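Long-range contacts in Slr0280 protein (Synechocystis sp., PDB 5H3K), which is of unknown function but carries a phosphodiester glycosidase (NAGPA) family domain and may hydrolyse a sugar phosphodiester: residues A[388-393]-A[479-484]; A[410-415]-A[468-473]; A[420-425]-A[451-456]; A[430-435]-A[460-465]. All coordinates share one frame; numbering follows the deposited sequence.

Interaction 1 of 4, residues A[388-393]-A[479-484]; sequences EIITTG and TTLNVN
V483 and I390 form a non-hydrogen-bonded pair where strands 379-392 and 481-488 run antiparallel in a mixed beta-sheet. Their side chains leave on the same face, with V483 CG2 4.2 Å from I390 CG1. The other methyl of V483, CG1, stands anti to the backbone N (chi1 -178°) and packs against E388, 3.8 Å from its OE2. The second carboxylate oxygen, OE1, makes a salt bridge to R414, tying this apolar patch to a charged pair. I390 reaches the other way with its gamma methyl CG2, 3.9 Å from L481 CD2, a methyl that also meets T392 CG2. Y461 and I463 of strand 460-466 pack on this face.

N484 lies on the opposite face with I389 and is held mainly through its backbone. The two residues exchange N-to-O hydrogen bonds, I389 N to N484 O and N484 N to I389 O, each 2.9 Å; in both, the donor is tilted out of the carbonyl plane. The next such pair, T391 with N482, has its donors in plane. Above this face a water is hydrogen-bonded to I389 O, to T391 OG1 and, at 2.7 Å, to N482 OD1.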
loop_
_atom_site.group_PDB
_atom_site.type_symbol
_atom_site.label_atom_id
_atom_site.label_comp_id
_atom_site.label_asym_id
_atom_site.label_seq_id
_atom_site.Cartn_x
_atom_site.Cartn_y
_atom_site.Cartn_z
ATOM N N GLU A 388 -14.788 4.452 -25.997
ATOM C CA GLU A 388 -14.048 5.257 -26.954
ATOM C C GLU A 388 -14.696 5.093 -28.308
ATOM O O GLU A 388 -14.873 3.972 -28.777
ATOM C CB GLU A 388 -12.591 4.800 -27.033
ATOM C CG GLU A 388 -11.847 4.899 -25.702
ATOM C CD GLU A 388 -10.355 4.693 -25.842
ATOM O OE1 GLU A 388 -9.928 3.567 -26.197
ATOM O OE2 GLU A 388 -9.610 5.667 -25.603
ATOM N N ILE A 389 -15.059 6.212 -28.925
ATOM C CA ILE A 389 -15.563 6.187 -30.296
ATOM C C ILE A 389 -14.398 6.408 -31.240
ATOM O O ILE A 389 -13.673 7.403 -31.128
ATOM C CB ILE A 389 -16.612 7.276 -30.544
ATOM C CG1 ILE A 389 -17.791 7.086 -29.589
ATOM C CG2 ILE A 389 -17.088 7.221 -31.991
ATOM C CD1 ILE A 389 -18.289 5.666 -29.565
ATOM N N ILE A 390 -14.201 5.460 -32.147
ATOM C CA ILE A 390 -13.183 5.595 -33.173
ATOM C C ILE A 390 -13.895 5.975 -34.466
ATOM O O ILE A 390 -14.761 5.233 -34.929
ATOM C CB ILE A 390 -12.440 4.274 -33.392
ATOM C CG1 ILE A 390 -11.837 3.771 -32.076
ATOM C CG2 ILE A 390 -11.356 4.431 -34.469
ATOM C CD1 ILE A 390 -11.075 2.452 -32.224
ATOM N N THR A 391 -13.530 7.130 -35.023
ATOM C CA THR A 391 -14.160 7.664 -36.230
ATOM C C THR A 391 -13.133 7.696 -37.360
ATOM O O THR A 391 -12.049 8.260 -37.203
ATOM C CB THR A 391 -14.696 9.093 -36.000
ATOM O OG1 THR A 391 -15.706 9.070 -34.987
ATOM C CG2 THR A 391 -15.305 9.668 -37.285
ATOM N N THR A 392 -13.474 7.082 -38.488
ATOM C CA THR A 392 -12.562 6.997 -39.632
ATOM C C THR A 392 -12.676 8.214 -40.542
ATOM O O THR A 392 -13.538 9.078 -40.349
ATOM C CB THR A 392 -12.849 5.771 -40.508
ATOM O OG1 THR A 392 -14.043 6.008 -41.263
ATOM C CG2 THR A 392 -13.010 4.507 -39.675
ATOM N N GLY A 393 -11.815 8.260 -41.558
ATOM C CA GLY A 393 -11.787 9.377 -42.482
ATOM C C GLY A 393 -12.992 9.437 -43.401
ATOM O O GLY A 393 -13.146 10.393 -44.170
ATOM N N THR A 479 -6.291 4.510 -43.814
ATOM C CA THR A 479 -7.431 5.196 -43.194
ATOM C C THR A 479 -6.981 6.080 -42.021
ATOM O O THR A 479 -6.157 5.663 -41.188
ATOM C CB THR A 479 -8.505 4.186 -42.705
ATOM O OG1 THR A 479 -8.874 3.332 -43.795
ATOM C CG2 THR A 479 -9.751 4.908 -42.207
ATOM N N THR A 480 -7.514 7.299 -41.971
ATOM C CA THR A 480 -7.251 8.240 -40.879
ATOM C C THR A 480 -8.257 8.005 -39.743
ATOM O O THR A 480 -9.425 7.742 -40.009
ATOM C CB THR A 480 -7.336 9.696 -41.394
ATOM O OG1 THR A 480 -6.192 9.967 -42.217
ATOM C CG2 THR A 480 -7.342 10.691 -40.245
ATOM N N LEU A 481 -7.804 8.076 -38.486
ATOM C CA LEU A 481 -8.681 7.784 -37.346
ATOM C C LEU A 481 -8.644 8.881 -36.295
ATOM O O LEU A 481 -7.593 9.466 -36.017
ATOM C CB LEU A 481 -8.308 6.453 -36.678
ATOM C CG LEU A 481 -8.316 5.171 -37.503
ATOM C CD1 LEU A 481 -7.778 4.017 -36.667
ATOM C CD2 LEU A 481 -9.716 4.852 -37.992
ATOM N N ASN A 482 -9.805 9.159 -35.718
ATOM C CA ASN A 482 -9.886 9.964 -34.511
ATOM C C ASN A 482 -10.476 9.121 -33.390
ATOM O O ASN A 482 -11.434 8.386 -33.605
ATOM C CB ASN A 482 -10.751 11.206 -34.737
ATOM C CG ASN A 482 -11.128 11.893 -33.441
ATOM O OD1 ASN A 482 -12.251 11.750 -32.954
ATOM N ND2 ASN A 482 -10.179 12.632 -32.862
ATOM N N VAL A 483 -9.895 9.215 -32.196
ATOM C CA VAL A 483 -10.433 8.501 -31.037
ATOM C C VAL A 483 -10.939 9.522 -30.024
ATOM O O VAL A 483 -10.229 10.467 -29.673
ATOM C CB VAL A 483 -9.369 7.609 -30.379
ATOM C CG1 VAL A 483 -9.967 6.842 -29.199
ATOM C CG2 VAL A 483 -8.797 6.631 -31.393
ATOM N N ASN A 484 -12.167 9.334 -29.562
ATOM C CA ASN A 484 -12.762 10.245 -28.597
ATOM C C ASN A 484 -13.339 9.433 -27.433
ATOM O O ASN A 484 -14.242 8.615 -27.624
ATOM C CB ASN A 484 -13.847 11.091 -29.287
ATOM C CG ASN A 484 -14.376 12.220 -28.407
ATOM O OD1 ASN A 484 -15.338 12.041 -27.657
ATOM N ND2 ASN A 484 -13.759 13.398 -28.515
HETATM O O HOH W 1 -14.051 9.743 -32.673
#

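Interaction 2 of 4, residues A[410-415]-A[468-473]; sequences RGIARY and NQIPAG
Q469 buries more surface than any other residue here, its side chain meeting R410, G411 and I412 in turn. Its CG rests 3.6 Å from the CA of G411, and its CB is 4.0 Å from I412 CG1. A bend at chi2 (-63°) turns the amide toward R410, where NE2 sits over one face of the guanidinium, 3.1 Å from NH2. Both nitrogens are donors and no hydrogen bond joins them; the amide and guanidinium planes stand 77° apart. Instead, NE2 donates to the carbonyl of G467, which fixes the rotation of the amide. Beside it, I412 and I470 cross at about a right angle, with I412 CD1 3.7 Å from I470 CG1. At the backbone angles of G411 (phi 148°) a beta carbon would be driven against the carbonyl oxygen of R410.

Replacing Q469 by an alanine would probably bare the CA of G411 and leave the G467 carbonyl without its amide donor.

A second shell sets the positions. The carboxylate of D465 accepts the backbone N-H of Q469 with OD1 and that of I470 with OD2, pinning the chain just after strand 460-466. I463 lies against both isoleucines, A400 adds to the packing on I412, and L398 to that on I470. G411 and A413 pair by backbone hydrogen bonds with R466 and I464. The whole is a loop following one strand of the large mixed sheet, folded back onto the beginning of the neighbouring antiparallel strand, 411-415, with isoleucines closing the seam.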
loop_
_atom_site.group_PDB
_atom_site.type_symbol
_atom_site.label_atom_id
_atom_site.label_comp_id
_atom_site.label_asym_id
_atom_site.label_seq_id
_atom_site.Cartn_x
_atom_site.Cartn_y
_atom_site.Cartn_z
ATOM N N ARG A 410 -15.224 -10.658 -25.852
ATOM C CA ARG A 410 -15.459 -10.327 -27.248
ATOM C C ARG A 410 -15.774 -8.839 -27.351
ATOM O O ARG A 410 -16.514 -8.289 -26.525
ATOM C CB ARG A 410 -16.609 -11.161 -27.810
ATOM C CG ARG A 410 -16.238 -12.633 -27.975
ATOM C CD ARG A 410 -17.447 -13.491 -28.346
ATOM N NE ARG A 410 -17.804 -13.377 -29.759
ATOM C CZ ARG A 410 -18.721 -12.541 -30.236
ATOM N NH1 ARG A 410 -19.381 -11.731 -29.414
ATOM N NH2 ARG A 410 -18.978 -12.520 -31.539
ATOM N N GLY A 411 -15.191 -8.179 -28.346
ATOM C CA GLY A 411 -15.390 -6.750 -28.525
ATOM C C GLY A 411 -14.145 -6.101 -29.108
ATOM O O GLY A 411 -13.222 -6.793 -29.539
ATOM N N ILE A 412 -14.124 -4.772 -29.127
ATOM C CA ILE A 412 -12.976 -4.054 -29.663
ATOM C C ILE A 412 -12.150 -3.460 -28.525
ATOM O O ILE A 412 -12.686 -2.751 -27.672
ATOM C CB ILE A 412 -13.419 -2.939 -30.615
ATOM C CG1 ILE A 412 -14.177 -3.545 -31.805
ATOM C CG2 ILE A 412 -12.212 -2.101 -31.061
ATOM C CD1 ILE A 412 -14.929 -2.533 -32.639
ATOM N N ALA A 413 -10.849 -3.744 -28.532
ATOM C CA ALA A 413 -9.938 -3.248 -27.493
ATOM C C ALA A 413 -8.861 -2.367 -28.108
ATOM O O ALA A 413 -8.573 -2.452 -29.307
ATOM C CB ALA A 413 -9.313 -4.404 -26.725
ATOM N N ARG A 414 -8.267 -1.506 -27.294
ATOM C CA ARG A 414 -7.231 -0.619 -27.789
ATOM C C ARG A 414 -6.064 -0.691 -26.806
ATOM O O ARG A 414 -6.274 -0.835 -25.593
ATOM C CB ARG A 414 -7.789 0.802 -27.895
ATOM C CG ARG A 414 -7.122 1.683 -28.919
ATOM C CD ARG A 414 -7.944 2.955 -29.158
ATOM N NE ARG A 414 -7.919 3.887 -28.029
ATOM C CZ ARG A 414 -6.997 4.828 -27.864
ATOM N NH1 ARG A 414 -5.997 4.954 -28.738
ATOM N NH2 ARG A 414 -7.063 5.637 -26.814
ATOM N N TYR A 415 -4.847 -0.633 -27.332
ATOM C CA TYR A 415 -3.641 -0.661 -26.518
ATOM C C TYR A 415 -2.720 0.470 -26.949
ATOM O O TYR A 415 -2.323 0.549 -28.112
ATOM C CB TYR A 415 -2.937 -2.009 -26.640
ATOM C CG TYR A 415 -3.685 -3.119 -25.946
ATOM C CD1 TYR A 415 -3.535 -3.326 -24.577
ATOM C CD2 TYR A 415 -4.563 -3.946 -26.646
ATOM C CE1 TYR A 415 -4.229 -4.345 -23.921
ATOM C CE2 TYR A 415 -5.267 -4.970 -26.000
ATOM C CZ TYR A 415 -5.094 -5.161 -24.636
ATOM O OH TYR A 415 -5.793 -6.167 -23.993
ATOM N N ASN A 468 -14.338 -10.899 -34.149
ATOM C CA ASN A 468 -14.736 -10.314 -35.434
ATOM C C ASN A 468 -15.809 -9.237 -35.338
ATOM O O ASN A 468 -16.849 -9.321 -35.996
ATOM C CB ASN A 468 -15.195 -11.411 -36.401
ATOM C CG ASN A 468 -14.070 -12.341 -36.791
ATOM O OD1 ASN A 468 -13.120 -11.932 -37.456
ATOM N ND2 ASN A 468 -14.169 -13.601 -36.382
ATOM N N GLN A 469 -15.555 -8.222 -34.521
ATOM C CA GLN A 469 -16.536 -7.171 -34.305
ATOM C C GLN A 469 -16.383 -6.037 -35.310
ATOM O O GLN A 469 -17.227 -5.139 -35.378
ATOM C CB GLN A 469 -16.420 -6.634 -32.880
ATOM C CG GLN A 469 -16.539 -7.715 -31.826
ATOM C CD GLN A 469 -17.898 -8.383 -31.844
ATOM O OE1 GLN A 469 -18.909 -7.755 -31.536
ATOM N NE2 GLN A 469 -17.930 -9.657 -32.217
ATOM N N ILE A 470 -15.293 -6.073 -36.073
ATOM C CA ILE A 470 -14.996 -4.994 -37.014
ATOM C C ILE A 470 -15.311 -5.435 -38.439
ATOM O O ILE A 470 -14.645 -6.324 -38.974
ATOM C CB ILE A 470 -13.514 -4.528 -36.923
ATOM C CG1 ILE A 470 -13.190 -4.032 -35.507
ATOM C CG2 ILE A 470 -13.242 -3.414 -37.926
ATOM C CD1 ILE A 470 -11.767 -3.510 -35.330
ATOM N N PRO A 471 -16.332 -4.812 -39.051
ATOM C CA PRO A 471 -16.758 -5.121 -40.422
ATOM C C PRO A 471 -15.599 -4.954 -41.392
ATOM O O PRO A 471 -14.753 -4.077 -41.191
ATOM C CB PRO A 471 -17.824 -4.060 -40.709
ATOM C CG PRO A 471 -18.321 -3.624 -39.362
ATOM C CD PRO A 471 -17.116 -3.714 -38.457
ATOM N N ALA A 472 -15.556 -5.783 -42.431
ATOM C CA ALA A 472 -14.464 -5.737 -43.396
ATOM C C ALA A 472 -14.385 -4.395 -44.117
ATOM O O ALA A 472 -15.406 -3.762 -44.411
ATOM C CB ALA A 472 -14.581 -6.879 -44.401
ATOM N N GLY A 473 -13.155 -3.956 -44.366
ATOM C CA GLY A 473 -12.912 -2.768 -45.162
ATOM C C GLY A 473 -13.008 -1.450 -44.417
ATOM O O GLY A 473 -12.626 -0.413 -44.959
#

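Interaction 3 of 4, residues A[420-425]-A[451-456]; sequences GPSYIP and QQQMPI
Beside a minimal two-stranded antiparallel sheet, residues 422-423 with 454-455, I456 turns CG1 anti to its own carbonyl carbon (chi1 -57°) and extends from there, which carries CD1 to 3.5 Å from G420 O and close to S422 O. Across from it, S422 holds OG between its backbone N and carbonyl carbon (chi1 84°), bringing the oxygen 3.3 Å from Q453 CG; the amide NE2 of Q453 is also near, but the angle is too poor for a hydrogen bond.

Y423 N donates to M454 O at 2.6 Å, nearly in line with the carbonyl bond, while the return bond, M454 N to Y423 O, is 2.8 Å and bent, 134° at the hydrogen. I456 N reaches P421 O, 2.8 Å away, from above the carbonyl plane.

Y423 and M454 share one face, turned toward strand 460-466: both touch L462, and the Y423 ring stacks on Y415. I456 also packs on L462, and against P417 and W419. An alanine at I456 is likely to open a gap beneath the G420 and S422 carbonyls and strip W419 of a packing partner. At the far end, the buried Q452 O has no polar partner in the model; the methyl I424 CG2 lies 3.3 Å from it. Near I456, a water bridges the two segments, donating to G420 O at 2.9 Å and to I456 O at 2.8 Å.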
loop_
_atom_site.group_PDB
_atom_site.type_symbol
_atom_site.label_atom_id
_atom_site.label_comp_id
_atom_site.label_asym_id
_atom_site.label_seq_id
_atom_site.Cartn_x
_atom_site.Cartn_y
_atom_site.Cartn_z
ATOM N N GLY A 420 2.717 -0.420 -22.575
ATOM C CA GLY A 420 4.089 -0.873 -22.686
ATOM C C GLY A 420 4.552 -0.773 -24.130
ATOM O O GLY A 420 3.834 -0.246 -24.987
ATOM N N PRO A 421 5.772 -1.250 -24.400
ATOM C CA PRO A 421 6.341 -1.269 -25.753
ATOM C C PRO A 421 5.718 -2.330 -26.656
ATOM O O PRO A 421 5.798 -2.186 -27.876
ATOM C CB PRO A 421 7.821 -1.604 -25.499
ATOM C CG PRO A 421 8.081 -1.116 -24.104
ATOM C CD PRO A 421 6.803 -1.452 -23.367
ATOM N N SER A 422 5.103 -3.363 -26.090
ATOM C CA SER A 422 4.551 -4.431 -26.926
ATOM C C SER A 422 3.223 -4.997 -26.433
ATOM O O SER A 422 2.819 -4.772 -25.290
ATOM C CB SER A 422 5.572 -5.565 -27.097
ATOM O OG SER A 422 5.523 -6.465 -26.005
ATOM N N TYR A 423 2.547 -5.726 -27.313
ATOM C CA TYR A 423 1.335 -6.446 -26.956
ATOM C C TYR A 423 1.464 -7.921 -27.325
ATOM O O TYR A 423 1.931 -8.259 -28.413
ATOM C CB TYR A 423 0.114 -5.828 -27.646
ATOM C CG TYR A 423 -1.132 -6.666 -27.491
ATOM C CD1 TYR A 423 -1.812 -6.723 -26.279
ATOM C CD2 TYR A 423 -1.634 -7.409 -28.554
ATOM C CE1 TYR A 423 -2.949 -7.503 -26.128
ATOM C CE2 TYR A 423 -2.773 -8.186 -28.414
ATOM C CZ TYR A 423 -3.432 -8.229 -27.201
ATOM O OH TYR A 423 -4.563 -9.008 -27.060
ATOM N N ILE A 424 1.076 -8.798 -26.404
ATOM C CA ILE A 424 1.022 -10.233 -26.666
ATOM C C ILE A 424 -0.435 -10.648 -26.592
ATOM O O ILE A 424 -1.111 -10.317 -25.614
ATOM C CB ILE A 424 1.818 -11.019 -25.599
ATOM C CG1 ILE A 424 3.287 -10.612 -25.617
ATOM C CG2 ILE A 424 1.662 -12.516 -25.809
ATOM C CD1 ILE A 424 4.101 -11.201 -24.481
ATOM N N PRO A 425 -0.936 -11.371 -27.617
ATOM C CA PRO A 425 -2.381 -11.645 -27.650
ATOM C C PRO A 425 -2.861 -12.395 -26.413
ATOM O O PRO A 425 -2.172 -13.298 -25.940
ATOM C CB PRO A 425 -2.573 -12.489 -28.925
ATOM C CG PRO A 425 -1.204 -12.897 -29.361
ATOM C CD PRO A 425 -0.241 -11.890 -28.812
ATOM N N GLN A 451 2.369 -16.484 -26.987
ATOM C CA GLN A 451 2.598 -16.613 -28.449
ATOM C C GLN A 451 2.562 -15.341 -29.322
ATOM O O GLN A 451 1.506 -14.770 -29.587
ATOM C CB GLN A 451 1.829 -17.796 -29.082
ATOM C CG GLN A 451 2.089 -19.168 -28.422
ATOM C CD GLN A 451 3.499 -19.719 -28.674
ATOM O OE1 GLN A 451 4.504 -19.030 -28.476
ATOM N NE2 GLN A 451 3.572 -20.976 -29.110
ATOM N N GLN A 452 3.754 -14.942 -29.764
ATOM C CA GLN A 452 4.038 -13.717 -30.543
ATOM C C GLN A 452 3.795 -12.356 -29.851
ATOM O O GLN A 452 3.218 -12.279 -28.762
ATOM C CB GLN A 452 3.487 -13.774 -31.983
ATOM C CG GLN A 452 2.044 -13.365 -32.175
ATOM C CD GLN A 452 1.502 -13.826 -33.517
ATOM O OE1 GLN A 452 0.320 -14.140 -33.648
ATOM N NE2 GLN A 452 2.370 -13.874 -34.521
ATOM N N GLN A 453 4.262 -11.288 -30.488
ATOM C CA GLN A 453 4.441 -10.022 -29.789
ATOM C C GLN A 453 4.439 -8.803 -30.722
ATOM O O GLN A 453 5.444 -8.509 -31.365
ATOM C CB GLN A 453 5.760 -10.103 -29.022
ATOM C CG GLN A 453 6.044 -8.981 -28.059
ATOM C CD GLN A 453 7.167 -9.345 -27.097
ATOM O OE1 GLN A 453 7.246 -10.480 -26.620
ATOM N NE2 GLN A 453 8.045 -8.387 -26.817
ATOM N N MET A 454 3.307 -8.103 -30.794
ATOM C CA MET A 454 3.197 -6.884 -31.594
ATOM C C MET A 454 3.849 -5.736 -30.846
ATOM O O MET A 454 3.508 -5.486 -29.692
ATOM C CB MET A 454 1.725 -6.494 -31.820
ATOM C CG MET A 454 0.932 -7.286 -32.844
ATOM S SD MET A 454 1.635 -7.223 -34.508
ATOM C CE MET A 454 2.101 -5.504 -34.633
ATOM N N PRO A 455 4.773 -5.018 -31.497
ATOM C CA PRO A 455 5.174 -3.737 -30.915
ATOM C C PRO A 455 3.985 -2.770 -30.948
ATOM O O PRO A 455 3.182 -2.814 -31.891
ATOM C CB PRO A 455 6.265 -3.234 -31.866
ATOM C CG PRO A 455 6.684 -4.439 -32.668
ATOM C CD PRO A 455 5.482 -5.316 -32.753
ATOM N N ILE A 456 3.858 -1.943 -29.916
ATOM C CA ILE A 456 2.915 -0.831 -29.923
ATOM C C ILE A 456 3.674 0.426 -30.345
ATOM O O ILE A 456 4.648 0.830 -29.693
ATOM C CB ILE A 456 2.273 -0.604 -28.530
ATOM C CG1 ILE A 456 1.564 -1.868 -28.038
ATOM C CG2 ILE A 456 1.323 0.575 -28.580
ATOM C CD1 ILE A 456 1.183 -1.829 -26.535
HETATM O O HOH W 2 4.695 1.608 -26.998
#

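Interaction 4 of 4, residues A[430-435]-A[460-465]; sequences EQVYVV and GYLIID
V435 sits over one face of the Y461 ring, its CB 3.8 Å from the ring centroid and 11° off the normal, a CH-pi contact in the apolar part of two antiparallel strands of the large mixed sheet, at the end of their pairing. Its two methyls spread over that same face, CG1 3.6 Å from CZ and CG2 nearest CE1. Y461 places CG between its backbone N and carbonyl carbon (chi1 55°), which swings the ring across V435; R414 makes a cation-pi contact with this ring. I463 CD1 continues the patch by touching V435 CG2. On the opposite face V432 CG2 lies 3.7 Å from I464 CD1 and also meets L462, while M454 packs on V432 and V434.

Outward, Y433 presents its ring edge to I463 O, which lies in the ring plane. The polar edge follows: E430 OE2 rests 3.5 Å from I464 CG2, but its charge is engaged elsewhere, OE2 with Y423 OH and OE1 in a salt bridge with R466. Q431 OE1 is hydrogen-bonded to Q443. Six backbone hydrogen bonds join the strands; at this end Q431 N donates to D465 O at 3.1 Å, and D465 N to Q431 O at 2.8 Å.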
loop_
_atom_site.group_PDB
_atom_site.type_symbol
_atom_site.label_atom_id
_atom_site.label_comp_id
_atom_site.label_asym_id
_atom_site.label_seq_id
_atom_site.Cartn_x
_atom_site.Cartn_y
_atom_site.Cartn_z
ATOM N N GLU A 430 -7.313 -13.321 -32.669
ATOM C CA GLU A 430 -7.469 -11.867 -32.625
ATOM C C GLU A 430 -7.059 -11.270 -33.965
ATOM O O GLU A 430 -6.251 -11.863 -34.689
ATOM C CB GLU A 430 -6.612 -11.265 -31.500
ATOM C CG GLU A 430 -7.018 -11.745 -30.122
ATOM C CD GLU A 430 -6.318 -11.010 -28.995
ATOM O OE1 GLU A 430 -6.790 -11.141 -27.845
ATOM O OE2 GLU A 430 -5.311 -10.306 -29.245
ATOM N N GLN A 431 -7.621 -10.109 -34.298
ATOM C CA GLN A 431 -7.131 -9.314 -35.421
ATOM C C GLN A 431 -6.515 -8.039 -34.859
ATOM O O GLN A 431 -7.108 -7.408 -33.978
ATOM C CB GLN A 431 -8.277 -8.946 -36.362
ATOM C CG GLN A 431 -8.649 -10.036 -37.357
ATOM C CD GLN A 431 -7.553 -10.289 -38.383
ATOM O OE1 GLN A 431 -7.117 -9.377 -39.090
ATOM N NE2 GLN A 431 -7.102 -11.529 -38.464
ATOM N N VAL A 432 -5.342 -7.655 -35.354
ATOM C CA VAL A 432 -4.739 -6.398 -34.914
ATOM C C VAL A 432 -4.633 -5.396 -36.057
ATOM O O VAL A 432 -4.271 -5.759 -37.185
ATOM C CB VAL A 432 -3.354 -6.601 -34.234
ATOM C CG1 VAL A 432 -2.374 -7.291 -35.171
ATOM C CG2 VAL A 432 -2.777 -5.250 -33.738
ATOM N N TYR A 433 -4.958 -4.137 -35.757
ATOM C CA TYR A 433 -4.753 -3.037 -36.690
ATOM C C TYR A 433 -3.743 -2.096 -36.070
ATOM O O TYR A 433 -3.950 -1.602 -34.949
ATOM C CB TYR A 433 -6.071 -2.303 -36.954
ATOM C CG TYR A 433 -7.151 -3.211 -37.498
ATOM C CD1 TYR A 433 -7.426 -3.262 -38.860
ATOM C CD2 TYR A 433 -7.890 -4.035 -36.653
ATOM C CE1 TYR A 433 -8.418 -4.105 -39.362
ATOM C CE2 TYR A 433 -8.880 -4.883 -37.144
ATOM C CZ TYR A 433 -9.138 -4.911 -38.497
ATOM O OH TYR A 433 -10.125 -5.746 -38.970
ATOM N N VAL A 434 -2.642 -1.869 -36.782
ATOM C CA VAL A 434 -1.586 -0.993 -36.297
ATOM C C VAL A 434 -1.891 0.444 -36.713
ATOM O O VAL A 434 -2.148 0.716 -37.891
ATOM C CB VAL A 434 -0.206 -1.415 -36.839
ATOM C CG1 VAL A 434 0.879 -0.535 -36.250
ATOM C CG2 VAL A 434 0.064 -2.874 -36.520
ATOM N N VAL A 435 -1.884 1.357 -35.744
ATOM C CA VAL A 435 -2.137 2.773 -36.012
ATOM C C VAL A 435 -0.883 3.581 -35.678
ATOM O O VAL A 435 -0.304 3.433 -34.597
ATOM C CB VAL A 435 -3.355 3.296 -35.215
ATOM C CG1 VAL A 435 -3.636 4.749 -35.570
ATOM C CG2 VAL A 435 -4.586 2.432 -35.490
ATOM N N GLY A 460 1.534 5.944 -31.822
ATOM C CA GLY A 460 0.215 5.412 -32.126
ATOM C C GLY A 460 -0.323 4.437 -31.099
ATOM O O GLY A 460 -0.176 4.643 -29.893
ATOM N N TYR A 461 -0.946 3.371 -31.590
ATOM C CA TYR A 461 -1.622 2.385 -30.749
ATOM C C TYR A 461 -2.065 1.194 -31.573
ATOM O O TYR A 461 -1.946 1.196 -32.802
ATOM C CB TYR A 461 -2.844 3.009 -30.050
ATOM C CG TYR A 461 -3.856 3.653 -30.981
ATOM C CD1 TYR A 461 -4.943 2.931 -31.474
ATOM C CD2 TYR A 461 -3.742 4.989 -31.336
ATOM C CE1 TYR A 461 -5.881 3.524 -32.309
ATOM C CE2 TYR A 461 -4.670 5.588 -32.169
ATOM C CZ TYR A 461 -5.732 4.854 -32.653
ATOM O OH TYR A 461 -6.641 5.470 -33.489
ATOM N N LEU A 462 -2.580 0.173 -30.895
ATOM C CA LEU A 462 -3.109 -0.997 -31.577
ATOM C C LEU A 462 -4.602 -1.077 -31.331
ATOM O O LEU A 462 -5.078 -0.770 -30.226
ATOM C CB LEU A 462 -2.442 -2.272 -31.066
ATOM C CG LEU A 462 -0.925 -2.354 -31.193
ATOM C CD1 LEU A 462 -0.422 -3.706 -30.668
ATOM C CD2 LEU A 462 -0.526 -2.165 -32.667
ATOM N N ILE A 463 -5.350 -1.445 -32.368
ATOM C CA ILE A 463 -6.736 -1.833 -32.194
ATOM C C ILE A 463 -6.787 -3.352 -32.269
ATOM O O ILE A 463 -6.264 -3.961 -33.216
ATOM C CB ILE A 463 -7.645 -1.229 -33.269
ATOM C CG1 ILE A 463 -7.659 0.297 -33.158
ATOM C CG2 ILE A 463 -9.048 -1.806 -33.130
ATOM C CD1 ILE A 463 -8.230 1.026 -34.408
ATOM N N ILE A 464 -7.391 -3.963 -31.256
ATOM C CA ILE A 464 -7.501 -5.417 -31.172
ATOM C C ILE A 464 -8.965 -5.821 -31.324
ATOM O O ILE A 464 -9.836 -5.353 -30.578
ATOM C CB ILE A 464 -6.962 -5.961 -29.826
ATOM C CG1 ILE A 464 -5.454 -5.709 -29.701
ATOM C CG2 ILE A 464 -7.258 -7.446 -29.688
ATOM C CD1 ILE A 464 -4.627 -6.356 -30.786
ATOM N N ASP A 465 -9.249 -6.667 -32.306
ATOM C CA ASP A 465 -10.618 -7.131 -32.509
ATOM C C ASP A 465 -10.717 -8.554 -31.984
ATOM O O ASP A 465 -10.034 -9.453 -32.478
ATOM C CB ASP A 465 -10.979 -7.070 -33.997
ATOM C CG ASP A 465 -12.410 -7.495 -34.281
ATOM O OD1 ASP A 465 -13.169 -7.777 -33.321
ATOM O OD2 ASP A 465 -12.781 -7.523 -35.481
#

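In the fold
From the N terminus the chain lays down 388-393, 410-415, 420-425 and 430-435, then meets their partners. Residues 451-456 close interaction 3 and 460-465 close interaction 4; these two cross, since 430-435 falls between the segments of interaction 3. Next 468-473 closes interaction 2 around both, and 479-484 closes interaction 1 around all three. Interactions 1, 2 and 4 reach one large mixed sheet, in which 460-466 pairs with both 411-415 and 430-436. Interaction 3 is a separate small sheet that packs on it beside interactions 2 and 4. Interaction 1 touches interactions 2 and 4 but not interaction 3.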